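Local structure of phospho-2-dehydro-3-deoxyheptonate aldolase (Francisella tularensis, 3TQK) at residues I14-L19 against T209-S214; Q21-L26 against A123-S128; I43-D48 against I256-M261; W156-A161 against H227-G232; P203-S208 against T215-T220. The protein probably catalyses the condensation of phosphoenolpyruvate with D-erythrose 4-phosphate to 3-deoxy-D-arabino-heptulosonate 7-phosphate, the first step of chorismate biosynthesis. All blocks are in the same frame, centred on the assembly; numbering follows the deposited sequence.

Contact 4 lies deepest, inside the eight-stranded parallel barrel, and joins strands 156-159 and 226-230 across it through side chains alone. Contact 3 touches it, because strand 260-263 is the barrel neighbour of strand 226-230; there a helix end meets the start of a strand through one backbone bond and apolar packing. Contacts 1 and 2 share helix 16-22, whose beginning meets the tip of the 205-220 hairpin at the surface and whose end lies on helix 116-132, held by an arginine and two waters. Contact 5 is the body of that same hairpin, dominated by regular main-chain bonds; like contact 1, it reaches the second subunit.

Contact 1: I14-L19 against T209-S214; sequences IPAEVL and TTKSGS
The tip of the 205-220 beta hairpin, a type I turn from Thr210 to Gly213, sits against the first turn of helix 16-22. Glu17 N donates to Lys211 O at 2.8 Å with an N-H...O angle of 162°, the donor lying 32° from the carbonyl plane. Pro15, the N-cap residue, lays its CB 3.5 Å from Ser212 C, against the peptide that leads to Gly213. Beside this, water 1 accepts from Ala16 N at 3.1 Å and donates to Thr210 O at 2.9 Å. The Glu17 side chain runs extended beyond CG over the turn, with CD 3.6 Å from Ser212 CA, a van der Waals contact between exposed residues. Within the turn Thr210 OG1 and Ser212 OG are hydrogen-bonded at 2.7 Å, and Thr210 OG1 also accepts from Ser214 N. The Lys211 side chain leads away from the helix to Gln148, while Gly213, at positive phi, bonds through its backbone to the second subunit. Two amides at the start of the helix, which lack carbonyl partners one turn earlier, are thus satisfied by the turn, one directly and one through water, a polarity that probably suits the positive end of the helix dipole.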
# COMPACT_ATOMS: atom_id res chain seq x y z
N ILE A 14 -8.13 14.74 16.62
CA ILE A 14 -7.27 15.50 17.52
C ILE A 14 -5.81 15.24 17.13
O ILE A 14 -5.39 14.08 17.05
CB ILE A 14 -7.47 15.12 19.01
CG1 ILE A 14 -8.94 15.17 19.41
CG2 ILE A 14 -6.70 16.07 19.91
CD1 ILE A 14 -9.62 16.51 19.18
N PRO A 15 -5.02 16.31 16.88
CA PRO A 15 -3.63 16.14 16.44
C PRO A 15 -2.75 15.53 17.50
O PRO A 15 -3.04 15.66 18.69
CB PRO A 15 -3.17 17.55 16.08
CG PRO A 15 -4.15 18.47 16.65
CD PRO A 15 -5.43 17.73 16.87
N ALA A 16 -1.68 14.88 17.07
CA ALA A 16 -0.77 14.16 17.96
C ALA A 16 -0.21 15.07 19.02
O ALA A 16 -0.00 14.64 20.16
CB ALA A 16 0.37 13.51 17.15
N GLU A 17 0.05 16.32 18.66
CA GLU A 17 0.48 17.36 19.60
C GLU A 17 -0.25 17.28 20.93
O GLU A 17 0.35 17.39 22.01
CB GLU A 17 0.09 18.74 19.06
CG GLU A 17 1.17 19.53 18.42
CD GLU A 17 0.68 20.90 18.01
OE1 GLU A 17 -0.56 21.14 18.00
OE2 GLU A 17 1.54 21.75 17.71
N VAL A 18 -1.57 17.18 20.82
CA VAL A 18 -2.44 17.29 21.97
C VAL A 18 -2.28 16.02 22.81
O VAL A 18 -2.10 16.10 24.02
CB VAL A 18 -3.90 17.52 21.54
CG1 VAL A 18 -4.82 17.42 22.72
CG2 VAL A 18 -4.04 18.89 20.85
N LEU A 19 -2.29 14.86 22.16
CA LEU A 19 -2.13 13.61 22.89
C LEU A 19 -0.75 13.49 23.51
O LEU A 19 -0.60 12.87 24.56
CB LEU A 19 -2.41 12.39 22.00
CG LEU A 19 -3.75 12.34 21.27
CD1 LEU A 19 -4.12 10.88 20.91
CD2 LEU A 19 -4.83 13.01 22.06
N THR A 209 2.36 13.84 7.45
CA THR A 209 1.65 14.74 8.34
C THR A 209 2.50 15.09 9.57
O THR A 209 3.35 14.30 9.98
CB THR A 209 0.25 14.17 8.78
OG1 THR A 209 0.42 12.96 9.54
CG2 THR A 209 -0.63 13.88 7.55
N THR A 210 2.26 16.28 10.11
CA THR A 210 2.99 16.79 11.26
C THR A 210 2.28 16.46 12.57
O THR A 210 1.14 16.01 12.59
CB THR A 210 3.09 18.32 11.20
OG1 THR A 210 1.77 18.86 11.35
CG2 THR A 210 3.70 18.80 9.88
N LYS A 211 2.94 16.73 13.69
CA LYS A 211 2.32 16.52 14.99
C LYS A 211 1.19 17.52 15.22
O LYS A 211 0.28 17.25 16.00
CB LYS A 211 3.36 16.57 16.12
CG LYS A 211 4.23 15.31 16.17
CD LYS A 211 5.41 15.45 17.11
CE LYS A 211 6.30 14.21 17.09
NZ LYS A 211 6.97 13.93 15.79
N SER A 212 1.25 18.66 14.55
CA SER A 212 0.16 19.64 14.63
C SER A 212 -1.08 19.24 13.81
O SER A 212 -2.05 19.98 13.79
CB SER A 212 0.64 21.02 14.16
OG SER A 212 0.92 21.01 12.77
N GLY A 213 -1.04 18.10 13.13
CA GLY A 213 -2.18 17.63 12.32
C GLY A 213 -2.28 18.27 10.95
O GLY A 213 -3.33 18.27 10.35
N SER A 214 -1.16 18.78 10.45
CA SER A 214 -1.07 19.39 9.14
C SER A 214 -0.40 18.46 8.15
O SER A 214 0.34 17.59 8.54
CB SER A 214 -0.25 20.68 9.22
OG SER A 214 0.08 21.14 7.91
O HOH W 1 -0.83 14.54 14.06

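Contact 2: Q21-L26 against A123-S128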
# COMPACT_ATOMS: atom_id res chain seq x y z
N GLN A 21 0.99 16.11 24.65
CA GLN A 21 0.89 16.93 25.86
C GLN A 21 0.16 16.18 26.97
O GLN A 21 0.61 16.15 28.10
CB GLN A 21 0.19 18.26 25.60
CG GLN A 21 0.99 19.23 24.72
CD GLN A 21 0.64 20.71 24.95
OE1 GLN A 21 1.09 21.30 25.94
NE2 GLN A 21 -0.15 21.30 24.04
N ASP A 22 -0.98 15.59 26.63
CA ASP A 22 -1.78 14.82 27.59
C ASP A 22 -1.04 13.59 28.12
O ASP A 22 -1.16 13.26 29.30
CB ASP A 22 -3.11 14.37 26.94
CG ASP A 22 -4.09 15.53 26.71
OD1 ASP A 22 -3.89 16.62 27.27
OD2 ASP A 22 -5.07 15.33 25.97
N ILE A 23 -0.27 12.93 27.24
CA ILE A 23 0.37 11.66 27.57
C ILE A 23 1.87 11.77 27.23
O ILE A 23 2.32 11.27 26.19
CB ILE A 23 -0.29 10.48 26.77
CG1 ILE A 23 -1.80 10.43 26.99
CG2 ILE A 23 0.32 9.14 27.16
CD1 ILE A 23 -2.53 9.50 26.01
N PRO A 24 2.64 12.47 28.08
CA PRO A 24 4.00 12.82 27.72
C PRO A 24 4.94 11.64 27.71
O PRO A 24 4.66 10.62 28.35
CB PRO A 24 4.41 13.83 28.81
CG PRO A 24 3.53 13.52 29.97
CD PRO A 24 2.24 13.02 29.39
N LEU A 25 6.03 11.78 26.96
CA LEU A 25 7.12 10.80 26.97
C LEU A 25 7.80 10.85 28.33
O LEU A 25 8.42 11.85 28.69
CB LEU A 25 8.14 11.13 25.88
CG LEU A 25 9.33 10.20 25.71
CD1 LEU A 25 8.91 8.74 25.43
CD2 LEU A 25 10.24 10.74 24.58
N LEU A 26 7.64 9.77 29.10
CA LEU A 26 8.19 9.72 30.45
C LEU A 26 9.68 9.36 30.36
O LEU A 26 10.14 8.86 29.34
CB LEU A 26 7.42 8.70 31.30
CG LEU A 26 5.92 9.01 31.52
CD1 LEU A 26 5.19 7.83 32.17
CD2 LEU A 26 5.72 10.28 32.37
N ALA A 123 -4.13 3.91 22.67
CA ALA A 123 -2.99 3.22 22.07
C ALA A 123 -1.70 3.85 22.58
O ALA A 123 -0.80 3.15 23.05
CB ALA A 123 -3.05 3.27 20.54
N ARG A 124 -1.63 5.17 22.51
CA ARG A 124 -0.46 5.87 23.00
C ARG A 124 -0.31 5.62 24.49
O ARG A 124 0.81 5.36 24.95
CB ARG A 124 -0.55 7.37 22.74
CG ARG A 124 0.73 8.10 23.12
CD ARG A 124 0.61 9.60 23.02
NE ARG A 124 1.75 10.21 23.70
CZ ARG A 124 2.97 10.27 23.19
NH1 ARG A 124 3.24 9.78 21.98
NH2 ARG A 124 3.94 10.81 23.91
N ASN A 125 -1.40 5.71 25.24
CA ASN A 125 -1.33 5.53 26.70
C ASN A 125 -0.87 4.13 27.07
O ASN A 125 -0.14 3.95 28.04
CB ASN A 125 -2.67 5.88 27.40
CG ASN A 125 -2.46 6.50 28.79
OD1 ASN A 125 -1.50 6.19 29.48
ND2 ASN A 125 -3.36 7.39 29.19
N LEU A 126 -1.27 3.14 26.29
CA LEU A 126 -0.78 1.77 26.50
C LEU A 126 0.74 1.68 26.28
O LEU A 126 1.48 1.14 27.10
CB LEU A 126 -1.51 0.79 25.57
CG LEU A 126 -1.08 -0.68 25.67
CD1 LEU A 126 -1.17 -1.20 27.11
CD2 LEU A 126 -1.94 -1.51 24.74
N LEU A 127 1.19 2.24 25.16
CA LEU A 127 2.61 2.25 24.84
C LEU A 127 3.41 3.02 25.87
O LEU A 127 4.51 2.61 26.23
CB LEU A 127 2.83 2.82 23.45
CG LEU A 127 2.40 1.91 22.31
CD1 LEU A 127 2.33 2.74 21.05
CD2 LEU A 127 3.36 0.70 22.15
N SER A 128 2.86 4.13 26.36
CA SER A 128 3.52 4.87 27.44
C SER A 128 3.70 3.97 28.66
O SER A 128 4.80 3.86 29.17
CB SER A 128 2.73 6.12 27.81
OG SER A 128 3.37 6.87 28.83
O HOH W 2 2.59 9.37 29.60
O HOH W 3 5.98 7.52 28.21
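Ile23, where the chain leaves helix 16-22, is pressed against helix 116-132, one of the helices around the strands of the TIM barrel. Here the packing is tight. Ile23 CD1 reaches Asn125 CB at 3.9 Å, their side chains crossing at about a right angle, while Ile23 CG2 meets Ser128 CB at 3.9 Å. Arg124 passes Ile23 in the opposite direction: its chain is extended from CG to NE, with CG anti to the backbone N (chi1 -174°), and this carries the guanidinium to the Ile23 carbonyl. It grips side-on, Arg124 NE and NH2 both donating to Ile23 O at 2.8 Å. The oxygen lies within 4° of the guanidinium plane, and the NE donor is in the carbonyl plane. The group is fixed further by a salt bridge from NH2 to Glu152 and by NH1 bonding to Tyr149 O. Toward Pro24 and Leu26, both exposed, the contact loosens and water takes over. Ser128 OG is joined to two waters, of which water 3 accepts from Leu26 N at 2.9 Å; the hydroxyl is 3.9 Å from Leu26 CD1. The other, water 2, lies 2.7 Å from Ser128 OG and donates to Pro24 O, also at 2.7 Å.

Contact 3: I43-D48 against I256-M261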
# COMPACT_ATOMS: atom_id res chain seq x y z
N ILE A 43 21.76 -6.19 16.92
CA ILE A 43 21.35 -7.55 16.59
C ILE A 43 21.04 -7.68 15.09
O ILE A 43 21.51 -8.60 14.45
CB ILE A 43 20.18 -8.00 17.46
CG1 ILE A 43 20.64 -8.12 18.92
CG2 ILE A 43 19.66 -9.33 16.98
CD1 ILE A 43 19.49 -8.17 19.94
N ILE A 44 20.31 -6.72 14.53
CA ILE A 44 19.93 -6.74 13.09
C ILE A 44 21.16 -6.77 12.17
O ILE A 44 21.15 -7.44 11.13
CB ILE A 44 19.04 -5.50 12.71
CG1 ILE A 44 17.64 -5.64 13.31
CG2 ILE A 44 18.92 -5.35 11.20
CD1 ILE A 44 16.81 -4.33 13.32
N HIS A 45 22.21 -6.05 12.57
CA HIS A 45 23.44 -5.94 11.79
C HIS A 45 24.47 -7.01 12.14
O HIS A 45 25.53 -7.07 11.51
CB HIS A 45 24.05 -4.56 11.98
CG HIS A 45 23.36 -3.49 11.19
ND1 HIS A 45 23.72 -3.16 9.91
CD2 HIS A 45 22.33 -2.67 11.52
CE1 HIS A 45 22.94 -2.19 9.47
NE2 HIS A 45 22.09 -1.87 10.43
N GLY A 46 24.18 -7.83 13.14
CA GLY A 46 25.03 -8.97 13.45
C GLY A 46 26.11 -8.70 14.47
O GLY A 46 26.91 -9.59 14.77
N ASN A 47 26.14 -7.48 15.00
CA ASN A 47 27.15 -7.09 15.97
C ASN A 47 26.90 -7.61 17.40
O ASN A 47 27.78 -7.49 18.27
CB ASN A 47 27.30 -5.57 15.95
CG ASN A 47 27.76 -5.06 14.59
OD1 ASN A 47 28.59 -5.69 13.92
ND2 ASN A 47 27.23 -3.92 14.16
N ASP A 48 25.71 -8.17 17.62
CA ASP A 48 25.37 -8.90 18.82
C ASP A 48 24.74 -10.21 18.34
O ASP A 48 24.01 -10.21 17.34
CB ASP A 48 24.38 -8.09 19.66
CG ASP A 48 23.98 -8.76 20.97
OD1 ASP A 48 24.66 -9.72 21.40
OD2 ASP A 48 23.00 -8.30 21.59
N ILE A 256 22.84 -5.24 0.93
CA ILE A 256 22.22 -5.07 2.24
C ILE A 256 22.76 -6.18 3.13
O ILE A 256 22.70 -7.35 2.76
CB ILE A 256 20.67 -5.16 2.16
CG1 ILE A 256 20.10 -3.99 1.34
CG2 ILE A 256 20.06 -5.23 3.58
CD1 ILE A 256 20.40 -2.56 1.91
N ASN A 257 23.26 -5.81 4.29
CA ASN A 257 23.97 -6.74 5.17
C ASN A 257 23.24 -7.06 6.47
O ASN A 257 23.79 -7.76 7.32
CB ASN A 257 25.35 -6.18 5.48
CG ASN A 257 26.17 -5.93 4.23
OD1 ASN A 257 26.63 -4.82 4.00
ND2 ASN A 257 26.31 -6.96 3.40
N THR A 258 22.01 -6.57 6.61
CA THR A 258 21.18 -6.89 7.77
C THR A 258 20.74 -8.33 7.71
O THR A 258 20.72 -8.94 6.64
CB THR A 258 19.95 -5.98 7.87
OG1 THR A 258 19.12 -6.13 6.70
CG2 THR A 258 20.38 -4.53 8.03
N LYS A 259 20.37 -8.89 8.87
CA LYS A 259 20.03 -10.31 8.96
C LYS A 259 18.52 -10.56 8.83
O LYS A 259 17.75 -9.63 8.59
CB LYS A 259 20.57 -10.92 10.26
CG LYS A 259 22.03 -10.64 10.55
CD LYS A 259 22.99 -11.24 9.55
CE LYS A 259 24.39 -11.24 10.15
NZ LYS A 259 25.34 -12.01 9.34
N VAL A 260 18.12 -11.81 9.01
CA VAL A 260 16.75 -12.27 8.75
C VAL A 260 15.99 -12.52 10.05
O VAL A 260 16.52 -13.11 10.99
CB VAL A 260 16.78 -13.60 7.96
CG1 VAL A 260 15.40 -14.20 7.83
CG2 VAL A 260 17.40 -13.38 6.57
N MSE A 261 14.74 -12.06 10.08
CA MSE A 261 13.79 -12.40 11.13
C MSE A 261 12.75 -13.39 10.56
O MSE A 261 12.34 -13.25 9.41
CB MSE A 261 13.08 -11.15 11.64
CG MSE A 261 11.89 -11.43 12.57
SE MSE A 261 11.08 -9.81 13.28
CE MSE A 261 12.55 -9.15 14.41
O HOH W 4 25.97 -6.65 9.06
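One face of the His45 imidazole carries the methyl of Thr258, a CH-pi contact with CG2 4.0 Å from the ring centroid and 20° off the ring normal. The methyl is displaced toward the rim, so its nearest ring atom is CE1, at 3.8 Å. Next to CE1, NE2 has weak hydrogen bonds to Asn225 and to the carbonyl of Gln224. Ile44 CG2 packs on Thr258 CB at 3.5 Å and on the methyl too, at roughly a right angle to the histidine, the Ile44 and Thr258 side chains lying side by side and pointing the same way. Thr258 turns its hydroxyl between the backbone N and the carbonyl carbon (chi1 60°), which leaves CG2 for the histidine while OG1 bonds to the carbonyl of Gly226. In the backbone, Lys259 N donates to Ile44 O at 2.8 Å, nearly along the C=O axis. With its CG anti to the carbonyl carbon (chi1 -50°), Lys259 brings CG beside Ile44 O at 3.4 Å; a bend at chi2 then turns the rest of the chain so that CE passes Gly46 CA. Gly46, the first residue to leave helical angles, has positive phi in a Schellman motif. Water 4 donates to both His45 O and Asn257 O, the latter at 3.0 Å. The contact thus ties the end of the helix to the loop leading into barrel strand 260-263. Carbonyls at the helix end, which have no following turn to receive their bonds, are taken up by the amide of Lys259, just before the strand, and by water, and Ile44 and Thr258 also pack on His227.

Contact 4: W156-A161 against H227-G232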
# COMPACT_ATOMS: atom_id res chain seq x y z
N TRP A 156 10.94 -1.10 17.57
CA TRP A 156 11.01 -1.87 16.34
C TRP A 156 9.64 -1.87 15.71
O TRP A 156 8.65 -2.09 16.40
CB TRP A 156 11.40 -3.31 16.65
CG TRP A 156 11.43 -4.21 15.47
CD1 TRP A 156 12.51 -4.49 14.69
CD2 TRP A 156 10.35 -4.97 14.94
NE1 TRP A 156 12.16 -5.37 13.71
CE2 TRP A 156 10.84 -5.68 13.85
CE3 TRP A 156 9.00 -5.10 15.29
CZ2 TRP A 156 10.05 -6.52 13.09
CZ3 TRP A 156 8.21 -5.95 14.54
CH2 TRP A 156 8.73 -6.64 13.45
N GLY A 157 9.57 -1.64 14.41
CA GLY A 157 8.28 -1.62 13.71
C GLY A 157 8.27 -2.51 12.50
O GLY A 157 9.32 -2.95 12.05
N ALA A 158 7.09 -2.75 11.95
CA ALA A 158 6.94 -3.60 10.79
C ALA A 158 6.12 -2.95 9.69
O ALA A 158 5.19 -2.19 9.98
CB ALA A 158 6.29 -4.92 11.17
N ILE A 159 6.49 -3.26 8.44
CA ILE A 159 5.63 -3.03 7.29
C ILE A 159 5.04 -4.38 6.93
O ILE A 159 5.78 -5.36 6.76
CB ILE A 159 6.42 -2.45 6.10
CG1 ILE A 159 7.11 -1.14 6.51
CG2 ILE A 159 5.50 -2.22 4.90
CD1 ILE A 159 6.15 -0.08 7.04
N GLY A 160 3.72 -4.44 6.84
CA GLY A 160 3.02 -5.72 6.64
C GLY A 160 3.16 -6.28 5.24
O GLY A 160 3.61 -5.59 4.33
N ALA A 161 2.79 -7.54 5.08
CA ALA A 161 2.88 -8.23 3.80
C ALA A 161 2.08 -7.53 2.70
O ALA A 161 2.46 -7.56 1.53
CB ALA A 161 2.39 -9.68 3.95
N HIS A 227 15.18 -4.70 7.55
CA HIS A 227 15.45 -6.11 7.29
C HIS A 227 14.18 -6.83 6.86
O HIS A 227 13.07 -6.32 7.03
CB HIS A 227 15.98 -6.75 8.55
CG HIS A 227 14.96 -6.81 9.63
ND1 HIS A 227 14.04 -7.84 9.73
CD2 HIS A 227 14.68 -5.95 10.63
CE1 HIS A 227 13.25 -7.61 10.75
NE2 HIS A 227 13.61 -6.47 11.32
N VAL A 228 14.35 -8.04 6.34
CA VAL A 228 13.24 -8.87 5.92
C VAL A 228 12.68 -9.67 7.09
O VAL A 228 13.42 -10.07 8.01
CB VAL A 228 13.70 -9.86 4.82
CG1 VAL A 228 12.59 -10.83 4.44
CG2 VAL A 228 14.17 -9.09 3.61
N ILE A 229 11.36 -9.85 7.07
CA ILE A 229 10.67 -10.80 7.93
C ILE A 229 10.10 -11.87 7.03
O ILE A 229 9.36 -11.56 6.10
CB ILE A 229 9.48 -10.15 8.67
CG1 ILE A 229 9.94 -8.95 9.50
CG2 ILE A 229 8.76 -11.20 9.55
CD1 ILE A 229 8.82 -8.02 9.90
N LEU A 230 10.44 -13.13 7.30
CA LEU A 230 9.89 -14.26 6.54
C LEU A 230 8.66 -14.79 7.28
O LEU A 230 8.73 -15.12 8.45
CB LEU A 230 10.94 -15.37 6.38
CG LEU A 230 12.21 -15.01 5.59
CD1 LEU A 230 13.24 -16.14 5.71
CD2 LEU A 230 11.90 -14.70 4.13
N ARG A 231 7.53 -14.88 6.58
CA ARG A 231 6.23 -15.17 7.20
C ARG A 231 5.32 -16.06 6.36
O ARG A 231 4.11 -16.06 6.55
CB ARG A 231 5.50 -13.86 7.55
CG ARG A 231 5.44 -12.84 6.42
CD ARG A 231 4.42 -13.16 5.33
NE ARG A 231 3.04 -13.03 5.81
CZ ARG A 231 1.97 -13.52 5.19
NH1 ARG A 231 2.08 -14.20 4.05
NH2 ARG A 231 0.77 -13.33 5.72
N GLY A 232 5.90 -16.80 5.43
CA GLY A 232 5.12 -17.69 4.58
C GLY A 232 4.28 -16.98 3.54
O GLY A 232 4.55 -15.82 3.20
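Strands 156-159 and 227-230 run at 67° to each other with axes 8.9 Å apart, too far for main-chain pairing, so side chains bridge the gap. Trp156 NE1 donates to His227 NE2 at 3.0 Å and 166°, the nitrogen of each ring lying close to the plane of the other. The rings thus meet rim to rim, planes 27° apart. His227 is held from its other side, where ND1 donates to Val228 O at 2.9 Å, from above the carbonyl plane; with a hydrogen on ND1, NE2 is left to accept the indole N-H. Both strands belong to the eight-stranded parallel TIM barrel, separated in it by strand 179-183, and both rings also touch Met261 of strand 260-263. Farther along, Ile229 CD1 comes in at the edge of the indole, 3.7 Å from Trp156 CZ2, and also reaches Ala158 CB at 4.2 Å. Where the strands give way to loops, Ala161 CB lies over one face of the Arg231 guanidinium, toward its rim, 3.9 Å from Arg231 NE. The arginine is bent at chi2 and chi3, and its NH1 donates to Gly232 O. Its side chain is about 4 Å from that of His266, a manganese ligand.

Contact 5: P203-S208 against T215-T220; sequences PHHFLS and TAIFAT
Phe206 and Phe218, a hydrogen-bonded pair of the antiparallel hairpin, send their rings to one face of the sheet with side chains oblique to each other. Phe206 CE1 touches Phe218 CB at 3.7 Å, and the same CE1, at the edge of the Phe206 ring, is 3.5 Å from Thr220 CG2; chi1 of 78° swings the ring toward the partner strand. The Phe218 ring is covered by Ser208, whose CB stands over one face, 3.9 Å from the centroid. His205 lies on the opposite face with Ala219 CB over its ring, 3.8 Å from the centroid, and Leu207 CD2 packs on Ile217 CG1 at 3.8 Å. Main-chain bonds belong to every second pair, Phe206/Phe218 (Phe218 N to Phe206 O, 2.8 Å and 173°) and Ser208/Ala216; His205/Ala219 and Leu207/Ile217 are non-hydrogen-bonded. At the open end Thr220 N donates to His204 O, and Thr220 OG1 accepts from His204 N at 2.9 Å while bonding to Ser174. Phe206 rests on Val168 and Glu171 of helix 167-173. On its other edge strand 215-220 pairs antiparallel with a strand of the second subunit, continuing the sheet over the interface; there His205 stacks on Tyr114 of that subunit and bonds to its Lys11.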
# COMPACT_ATOMS: atom_id res chain seq x y z
N PRO A 203 17.35 8.33 0.99
CA PRO A 203 16.58 9.50 1.36
C PRO A 203 15.41 9.66 0.39
O PRO A 203 15.52 9.32 -0.80
CB PRO A 203 17.58 10.67 1.24
CG PRO A 203 18.91 10.05 0.87
CD PRO A 203 18.61 8.70 0.32
N HIS A 204 14.29 10.14 0.90
CA HIS A 204 13.10 10.34 0.09
C HIS A 204 12.47 11.69 0.45
O HIS A 204 12.60 12.16 1.59
CB HIS A 204 12.08 9.21 0.38
CG HIS A 204 12.48 7.87 -0.15
ND1 HIS A 204 12.24 7.49 -1.45
CD2 HIS A 204 13.11 6.83 0.43
CE1 HIS A 204 12.70 6.27 -1.65
NE2 HIS A 204 13.22 5.83 -0.51
N HIS A 205 11.82 12.30 -0.53
CA HIS A 205 10.87 13.38 -0.28
C HIS A 205 9.48 12.79 -0.49
O HIS A 205 9.20 12.19 -1.52
CB HIS A 205 11.11 14.54 -1.25
CG HIS A 205 12.26 15.42 -0.88
ND1 HIS A 205 13.57 14.99 -0.88
CD2 HIS A 205 12.30 16.73 -0.52
CE1 HIS A 205 14.36 15.98 -0.53
NE2 HIS A 205 13.62 17.06 -0.32
N PHE A 206 8.61 12.91 0.51
CA PHE A 206 7.24 12.41 0.39
C PHE A 206 6.26 13.19 1.24
O PHE A 206 6.66 13.90 2.16
CB PHE A 206 7.18 10.92 0.75
CG PHE A 206 7.20 10.62 2.23
CD1 PHE A 206 8.35 10.80 2.98
CD2 PHE A 206 6.09 10.10 2.86
CE1 PHE A 206 8.36 10.49 4.34
CE2 PHE A 206 6.10 9.78 4.19
CZ PHE A 206 7.24 9.98 4.93
N LEU A 207 4.98 13.05 0.94
CA LEU A 207 3.93 13.72 1.65
C LEU A 207 3.52 12.94 2.90
O LEU A 207 3.27 11.72 2.82
CB LEU A 207 2.75 13.94 0.73
CG LEU A 207 3.09 14.76 -0.52
CD1 LEU A 207 1.93 14.73 -1.51
CD2 LEU A 207 3.47 16.19 -0.14
N SER A 208 3.49 13.63 4.04
CA SER A 208 3.14 13.01 5.31
C SER A 208 2.43 14.06 6.14
O SER A 208 1.94 15.05 5.60
CB SER A 208 4.38 12.50 6.04
OG SER A 208 4.03 11.64 7.12
N THR A 215 -0.65 18.68 6.86
CA THR A 215 0.08 17.98 5.82
C THR A 215 1.40 18.74 5.59
O THR A 215 1.47 19.93 5.88
CB THR A 215 -0.71 17.89 4.48
OG1 THR A 215 -1.12 19.20 4.07
CG2 THR A 215 -1.96 17.01 4.63
N ALA A 216 2.41 18.04 5.10
CA ALA A 216 3.74 18.61 4.89
C ALA A 216 4.55 17.73 3.97
O ALA A 216 4.23 16.55 3.80
CB ALA A 216 4.48 18.75 6.22
N ILE A 217 5.62 18.29 3.40
CA ILE A 217 6.62 17.50 2.69
C ILE A 217 7.69 17.07 3.70
O ILE A 217 8.17 17.89 4.48
CB ILE A 217 7.29 18.31 1.56
CG1 ILE A 217 6.27 18.67 0.47
CG2 ILE A 217 8.47 17.56 0.94
CD1 ILE A 217 6.73 19.85 -0.41
N PHE A 218 8.04 15.78 3.70
CA PHE A 218 9.10 15.27 4.58
C PHE A 218 10.31 14.84 3.73
O PHE A 218 10.16 14.04 2.81
CB PHE A 218 8.59 14.06 5.38
CG PHE A 218 7.81 14.40 6.64
CD1 PHE A 218 7.19 15.62 6.82
CD2 PHE A 218 7.67 13.44 7.63
CE1 PHE A 218 6.47 15.90 7.99
CE2 PHE A 218 6.95 13.70 8.79
CZ PHE A 218 6.34 14.95 8.97
N ALA A 219 11.48 15.39 4.03
CA ALA A 219 12.74 14.92 3.48
C ALA A 219 13.39 13.99 4.50
O ALA A 219 13.76 14.42 5.59
CB ALA A 219 13.70 16.10 3.16
N THR A 220 13.52 12.72 4.13
CA THR A 220 14.07 11.72 5.03
C THR A 220 15.54 11.48 4.77
O THR A 220 16.08 11.87 3.74
CB THR A 220 13.33 10.38 4.93
OG1 THR A 220 13.63 9.75 3.68
CG2 THR A 220 11.83 10.59 5.07
O HOH W 5 15.66 13.45 1.73